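Local coordinates for protein probable tautomerase ywhB (Bacillus subtilis, PDB 2OPA) that is probably a member of the tautomerase family of small beta-alpha-beta proteins, assembled here from six copies and binding 2-fluoro-3-(4-hydroxyphenyl)-2E-propeneoate in its pocket, at residues E9-T12 with D13-R17; E44-K47 with D48-A51. One frame throughout, in Å; residues are numbered along the deposited sequence.

In the fold
From the N terminus, strand 2-8 runs out into the loop that turns into helix 13-31, and contact 1 (9-12 with 13-17) forms at that turn, where the helix begins. The helix carries the chain back to strand 39-45, which lies parallel to strand 2-8, giving a beta-alpha-beta unit. Contact 2 (44-47 with 48-51) closes the short turn between strand 39-45 and strand 50-52. The two follow one another in series, neither enclosing nor crossing the other, with centres about 16 Å apart. A salt bridge between Lys16 NZ and Glu44 OE1 (2.9 Å) joins helix to strand, and both contacts touch the bound 2-fluoro-3-(4-hydroxyphenyl)-2E-propeneoate.

Contact 1 (E9-T12 with D13-R17); sequences EGRT and DEQKR. With FHC (2-fluoro-3-(4-hydroxyphenyl)-2E-propeneoate), chain C.
Thr12 and Gln15 form a capping box at the first turn of helix 13-31, each side chain taking a bond from the other's backbone NH. Gln15 N donates to Thr12 OG1 at 3.1 Å; with chi1 at 61°, OG1 sits between the backbone N and the carbonyl carbon of its own residue, facing the start of the helix. In return Thr12 N donates to Gln15 OE1 over 3.0 Å, nearly straight at 167°, arriving in the carbonyl plane on a lone pair. The first helical backbone bond, Lys16 N to Thr12 O (3.1 Å), lies beside the box.

Van der Waals contacts broaden it. Gln15 CG packs against Thr12 OG1 at 3.3 Å, and the side chains of Gln15 and Arg11 cross at about a right angle, with Gln15 OE1 against Arg11 CG.

Charged groups find their partners beyond the turn. A water bridges Arg11 O and Lys16 NZ, whose salt-bridge partner is Glu44. Asp13 OD1 forms a salt bridge with Arg56 of a second subunit. Arg11 turns its guanidinium to the bound 2-fluoro-3-(4-hydroxyphenyl)-2E-propeneoate: Arg11 NH1 donates to ligand O2 at 2.7 Å, while NH2 makes a weak bond to O3, which lies in the guanidinium plane at its edge. Leu8 O also accepts from NH1.

The chemistry implies a loop held at the helix start by reciprocal bonds, while Arg11 beside it probably meets the ligand carboxylate with its positive charge.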
loop_
_atom_site.group_PDB
_atom_site.type_symbol
_atom_site.label_atom_id
_atom_site.label_comp_id
_atom_site.label_asym_id
_atom_site.label_seq_id
_atom_site.Cartn_x
_atom_site.Cartn_y
_atom_site.Cartn_z
ATOM N N GLU A 9 -14.687 4.165 9.040
ATOM C CA GLU A 9 -15.029 3.665 10.367
ATOM C C GLU A 9 -16.557 3.671 10.404
ATOM O O GLU A 9 -17.197 4.411 9.650
ATOM C CB GLU A 9 -14.511 4.613 11.449
ATOM C CG GLU A 9 -13.006 4.809 11.463
ATOM C CD GLU A 9 -12.566 5.863 12.470
ATOM O OE1 GLU A 9 -13.194 6.944 12.500
ATOM O OE2 GLU A 9 -11.590 5.619 13.216
ATOM N N GLY A 10 -17.149 2.853 11.269
ATOM C CA GLY A 10 -18.599 2.835 11.353
ATOM C C GLY A 10 -19.258 1.473 11.246
ATOM O O GLY A 10 -20.446 1.335 11.550
ATOM N N ARG A 11 -18.506 0.467 10.810
ATOM C CA ARG A 11 -19.053 -0.874 10.687
ATOM C C ARG A 11 -18.954 -1.636 12.003
ATOM O O ARG A 11 -18.029 -1.427 12.790
ATOM C CB ARG A 11 -18.330 -1.654 9.583
ATOM C CG ARG A 11 -18.891 -1.440 8.184
ATOM C CD ARG A 11 -18.548 -0.089 7.600
ATOM N NE ARG A 11 -19.220 0.124 6.318
ATOM C CZ ARG A 11 -18.861 1.034 5.413
ATOM N NH1 ARG A 11 -17.823 1.825 5.645
ATOM N NH2 ARG A 11 -19.543 1.154 4.279
ATOM N N THR A 12 -19.914 -2.523 12.239
ATOM C CA THR A 12 -19.930 -3.318 13.460
ATOM C C THR A 12 -18.931 -4.463 13.332
ATOM O O THR A 12 -18.502 -4.798 12.229
ATOM C CB THR A 12 -21.337 -3.906 13.718
ATOM O OG1 THR A 12 -21.711 -4.755 12.625
ATOM C CG2 THR A 12 -22.372 -2.784 13.848
ATOM N N ASP A 13 -18.558 -5.066 14.454
ATOM C CA ASP A 13 -17.617 -6.178 14.420
ATOM C C ASP A 13 -18.241 -7.343 13.637
ATOM O O ASP A 13 -17.527 -8.112 12.988
ATOM C CB ASP A 13 -17.258 -6.621 15.845
ATOM C CG ASP A 13 -16.110 -7.623 15.882
ATOM O OD1 ASP A 13 -15.011 -7.293 15.399
ATOM O OD2 ASP A 13 -16.302 -8.743 16.402
ATOM N N GLU A 14 -19.571 -7.459 13.691
ATOM C CA GLU A 14 -20.279 -8.521 12.971
ATOM C C GLU A 14 -20.184 -8.315 11.461
ATOM O O GLU A 14 -19.988 -9.273 10.714
ATOM C CB GLU A 14 -21.759 -8.586 13.380
ATOM C CG GLU A 14 -22.001 -9.165 14.766
ATOM C CD GLU A 14 -21.574 -8.228 15.888
ATOM O OE1 GLU A 14 -21.253 -8.733 16.985
ATOM O OE2 GLU A 14 -21.568 -6.992 15.682
ATOM N N GLN A 15 -20.333 -7.071 11.013
ATOM C CA GLN A 15 -20.237 -6.787 9.592
ATOM C C GLN A 15 -18.826 -7.091 9.106
ATOM O O GLN A 15 -18.640 -7.545 7.980
ATOM C CB GLN A 15 -20.569 -5.325 9.304
ATOM C CG GLN A 15 -22.043 -4.987 9.379
ATOM C CD GLN A 15 -22.293 -3.512 9.165
ATOM O OE1 GLN A 15 -21.808 -2.676 9.925
ATOM N NE2 GLN A 15 -23.044 -3.181 8.125
ATOM N N LYS A 16 -17.835 -6.833 9.953
ATOM C CA LYS A 16 -16.447 -7.090 9.601
ATOM C C LYS A 16 -16.197 -8.589 9.459
ATOM O O LYS A 16 -15.497 -9.023 8.545
ATOM C CB LYS A 16 -15.509 -6.502 10.661
ATOM C CG LYS A 16 -15.512 -4.989 10.709
ATOM C CD LYS A 16 -14.628 -4.489 11.828
ATOM C CE LYS A 16 -14.677 -2.978 11.937
ATOM N NZ LYS A 16 -13.780 -2.477 13.029
ATOM N N ARG A 17 -16.765 -9.375 10.368
ATOM C CA ARG A 17 -16.608 -10.820 10.320
ATOM C C ARG A 17 -17.250 -11.368 9.042
ATOM O O ARG A 17 -16.670 -12.226 8.372
ATOM C CB ARG A 17 -17.258 -11.471 11.541
ATOM C CG ARG A 17 -17.165 -12.990 11.549
ATOM C CD ARG A 17 -17.880 -13.583 12.751
ATOM N NE ARG A 17 -17.252 -13.204 14.013
ATOM C CZ ARG A 17 -17.908 -12.698 15.058
ATOM N NH1 ARG A 17 -19.222 -12.503 14.994
ATOM N NH2 ARG A 17 -17.250 -12.391 16.170
HETATM C C1 FHC C . -17.428 6.090 0.531
HETATM C C7 FHC C . -16.339 5.149 0.866
HETATM C C8 FHC C . -16.154 4.059 1.667
HETATM C C9 FHC C . -17.078 3.345 2.585
HETATM O O3 FHC C . -18.333 3.790 2.699
HETATM O O2 FHC C . -16.726 2.381 3.226
HETATM F F1 FHC C . -14.914 3.510 1.640
HETATM C C6 FHC C . -17.145 7.133 -0.410
HETATM C C5 FHC C . -18.151 8.049 -0.755
HETATM C C4 FHC C . -19.443 7.981 -0.202
HETATM O O1 FHC C . -20.405 8.890 -0.560
HETATM C C3 FHC C . -19.745 6.955 0.734
HETATM C C2 FHC C . -18.748 6.033 1.087
HETATM O O HOH W 1 -16.224 -2.509 14.997
#

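Contact 2 (E44-K47 with D48-A51); sequences EMRK and DHYA. With FHC (2-fluoro-3-(4-hydroxyphenyl)-2E-propeneoate), chain C.
The guanidinium of Arg46 lies flat on the His49 ring, planes 14° apart and centres 4.4 Å from each other, with His49 CE1 above the middle of the guanidinium. On the ring side, Arg46 NE sits toward the rim, and Asp48 OD1 is over the same face. At the guanidinium edge Asp48 takes a side-on, two-point salt bridge: Arg46 NH1 to Asp48 OD2 at 2.7 Å, in the guanidinium plane, and Arg46 NE to Asp48 OD1 at 3.1 Å, somewhat tilted from it. Both oxygens use their syn lone pairs. A bend at chi3 (45°) of Arg46 swings its head round to this carboxylate.

The second flat group is the Tyr50 ring. Met45 SD stands over its face, 4.4 Å from the centroid, a Met-aromatic contact, and C6 of the bound 2-fluoro-3-(4-hydroxyphenyl)-2E-propeneoate lies at the ring edge, 3.4 Å from Tyr50 OH. Met45 CE, in turn, is 3.4 Å from the ligand fluorine F1. These two residues line the pocket of this tautomerase-family protein, where strand 39-45 turns into strand 50-52; the latter extends a sheet into a fourth subunit.

Across the turn, His49 N donates to Arg46 O at 2.9 Å. A water linking Arg46 N with His49 ND1 lies beside the stack. His49 NE2 is hydrogen-bonded to Lys16 of the fourth subunit, and Tyr50 OH to Tyr2 of a third subunit.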
loop_
_atom_site.group_PDB
_atom_site.type_symbol
_atom_site.label_atom_id
_atom_site.label_comp_id
_atom_site.label_asym_id
_atom_site.label_seq_id
_atom_site.Cartn_x
_atom_site.Cartn_y
_atom_site.Cartn_z
ATOM N N GLU A 44 -9.338 0.672 8.312
ATOM C CA GLU A 44 -10.375 1.661 8.521
ATOM C C GLU A 44 -9.895 3.079 8.289
ATOM O O GLU A 44 -8.791 3.445 8.676
ATOM C CB GLU A 44 -10.938 1.525 9.924
ATOM C CG GLU A 44 -11.974 0.430 10.015
ATOM C CD GLU A 44 -12.594 0.333 11.374
ATOM O OE1 GLU A 44 -13.758 -0.094 11.460
ATOM O OE2 GLU A 44 -11.913 0.671 12.361
ATOM N N MET A 45 -10.736 3.874 7.642
ATOM C CA MET A 45 -10.407 5.259 7.353
ATOM C C MET A 45 -11.238 6.215 8.195
ATOM O O MET A 45 -12.398 5.946 8.503
ATOM C CB MET A 45 -10.683 5.578 5.886
ATOM C CG MET A 45 -9.895 4.788 4.878
ATOM S SD MET A 45 -10.338 5.364 3.220
ATOM C CE MET A 45 -11.949 4.614 2.990
ATOM N N ARG A 46 -10.634 7.340 8.549
ATOM C CA ARG A 46 -11.311 8.380 9.305
ATOM C C ARG A 46 -11.839 9.389 8.280
ATOM O O ARG A 46 -11.175 9.655 7.271
ATOM C CB ARG A 46 -10.317 9.053 10.243
ATOM C CG ARG A 46 -9.909 8.194 11.423
ATOM C CD ARG A 46 -8.748 8.804 12.184
ATOM N NE ARG A 46 -8.926 10.233 12.420
ATOM C CZ ARG A 46 -8.214 10.941 13.296
ATOM N NH1 ARG A 46 -8.433 12.242 13.441
ATOM N NH2 ARG A 46 -7.294 10.344 14.043
ATOM N N LYS A 47 -13.027 9.946 8.524
ATOM C CA LYS A 47 -13.606 10.928 7.599
ATOM C C LYS A 47 -12.724 12.154 7.381
ATOM O O LYS A 47 -12.754 12.761 6.312
ATOM C CB LYS A 47 -14.982 11.380 8.080
ATOM C CG LYS A 47 -16.012 10.274 8.051
ATOM C CD LYS A 47 -17.334 10.716 8.644
ATOM C CE LYS A 47 -18.019 11.752 7.777
ATOM N NZ LYS A 47 -19.352 12.129 8.325
ATOM N N ASP A 48 -11.940 12.530 8.386
ATOM C CA ASP A 48 -11.062 13.684 8.241
ATOM C C ASP A 48 -9.739 13.328 7.555
ATOM O O ASP A 48 -8.853 14.170 7.441
ATOM C CB ASP A 48 -10.797 14.334 9.607
ATOM C CG ASP A 48 -10.230 13.357 10.619
ATOM O OD1 ASP A 48 -10.142 12.156 10.306
ATOM O OD2 ASP A 48 -9.881 13.786 11.734
ATOM N N HIS A 49 -9.613 12.086 7.097
ATOM C CA HIS A 49 -8.410 11.617 6.404
ATOM C C HIS A 49 -8.786 11.058 5.033
ATOM O O HIS A 49 -7.990 10.386 4.371
ATOM C CB HIS A 49 -7.704 10.521 7.218
ATOM C CG HIS A 49 -6.968 11.031 8.416
ATOM N ND1 HIS A 49 -6.311 10.199 9.296
ATOM C CD2 HIS A 49 -6.783 12.289 8.882
ATOM C CE1 HIS A 49 -5.756 10.923 10.250
ATOM N NE2 HIS A 49 -6.026 12.192 10.022
ATOM N N TYR A 50 -10.010 11.341 4.612
ATOM C CA TYR A 50 -10.496 10.855 3.336
ATOM C C TYR A 50 -11.216 11.977 2.590
ATOM O O TYR A 50 -12.122 12.622 3.123
ATOM C CB TYR A 50 -11.427 9.664 3.577
ATOM C CG TYR A 50 -12.068 9.111 2.335
ATOM C CD1 TYR A 50 -11.302 8.745 1.229
ATOM C CD2 TYR A 50 -13.446 8.916 2.275
ATOM C CE1 TYR A 50 -11.892 8.194 0.093
ATOM C CE2 TYR A 50 -14.044 8.368 1.152
ATOM C CZ TYR A 50 -13.262 8.008 0.062
ATOM O OH TYR A 50 -13.866 7.467 -1.051
ATOM N N ALA A 51 -10.805 12.213 1.351
ATOM C CA ALA A 51 -11.409 13.273 0.565
ATOM C C ALA A 51 -11.715 12.872 -0.866
ATOM O O ALA A 51 -11.083 11.980 -1.429
ATOM C CB ALA A 51 -10.494 14.495 0.569
HETATM C C1 FHC C . -17.428 6.090 0.531
HETATM C C7 FHC C . -16.339 5.149 0.866
HETATM C C8 FHC C . -16.154 4.059 1.667
HETATM C C9 FHC C . -17.078 3.345 2.585
HETATM O O3 FHC C . -18.333 3.790 2.699
HETATM O O2 FHC C . -16.726 2.381 3.226
HETATM F F1 FHC C . -14.914 3.510 1.640
HETATM C C6 FHC C . -17.145 7.133 -0.410
HETATM C C5 FHC C . -18.151 8.049 -0.755
HETATM C C4 FHC C . -19.443 7.981 -0.202
HETATM O O1 FHC C . -20.405 8.890 -0.560
HETATM C C3 FHC C . -19.745 6.955 0.734
HETATM C C2 FHC C . -18.748 6.033 1.087
HETATM O O HOH W 2 -7.659 7.326 8.575
#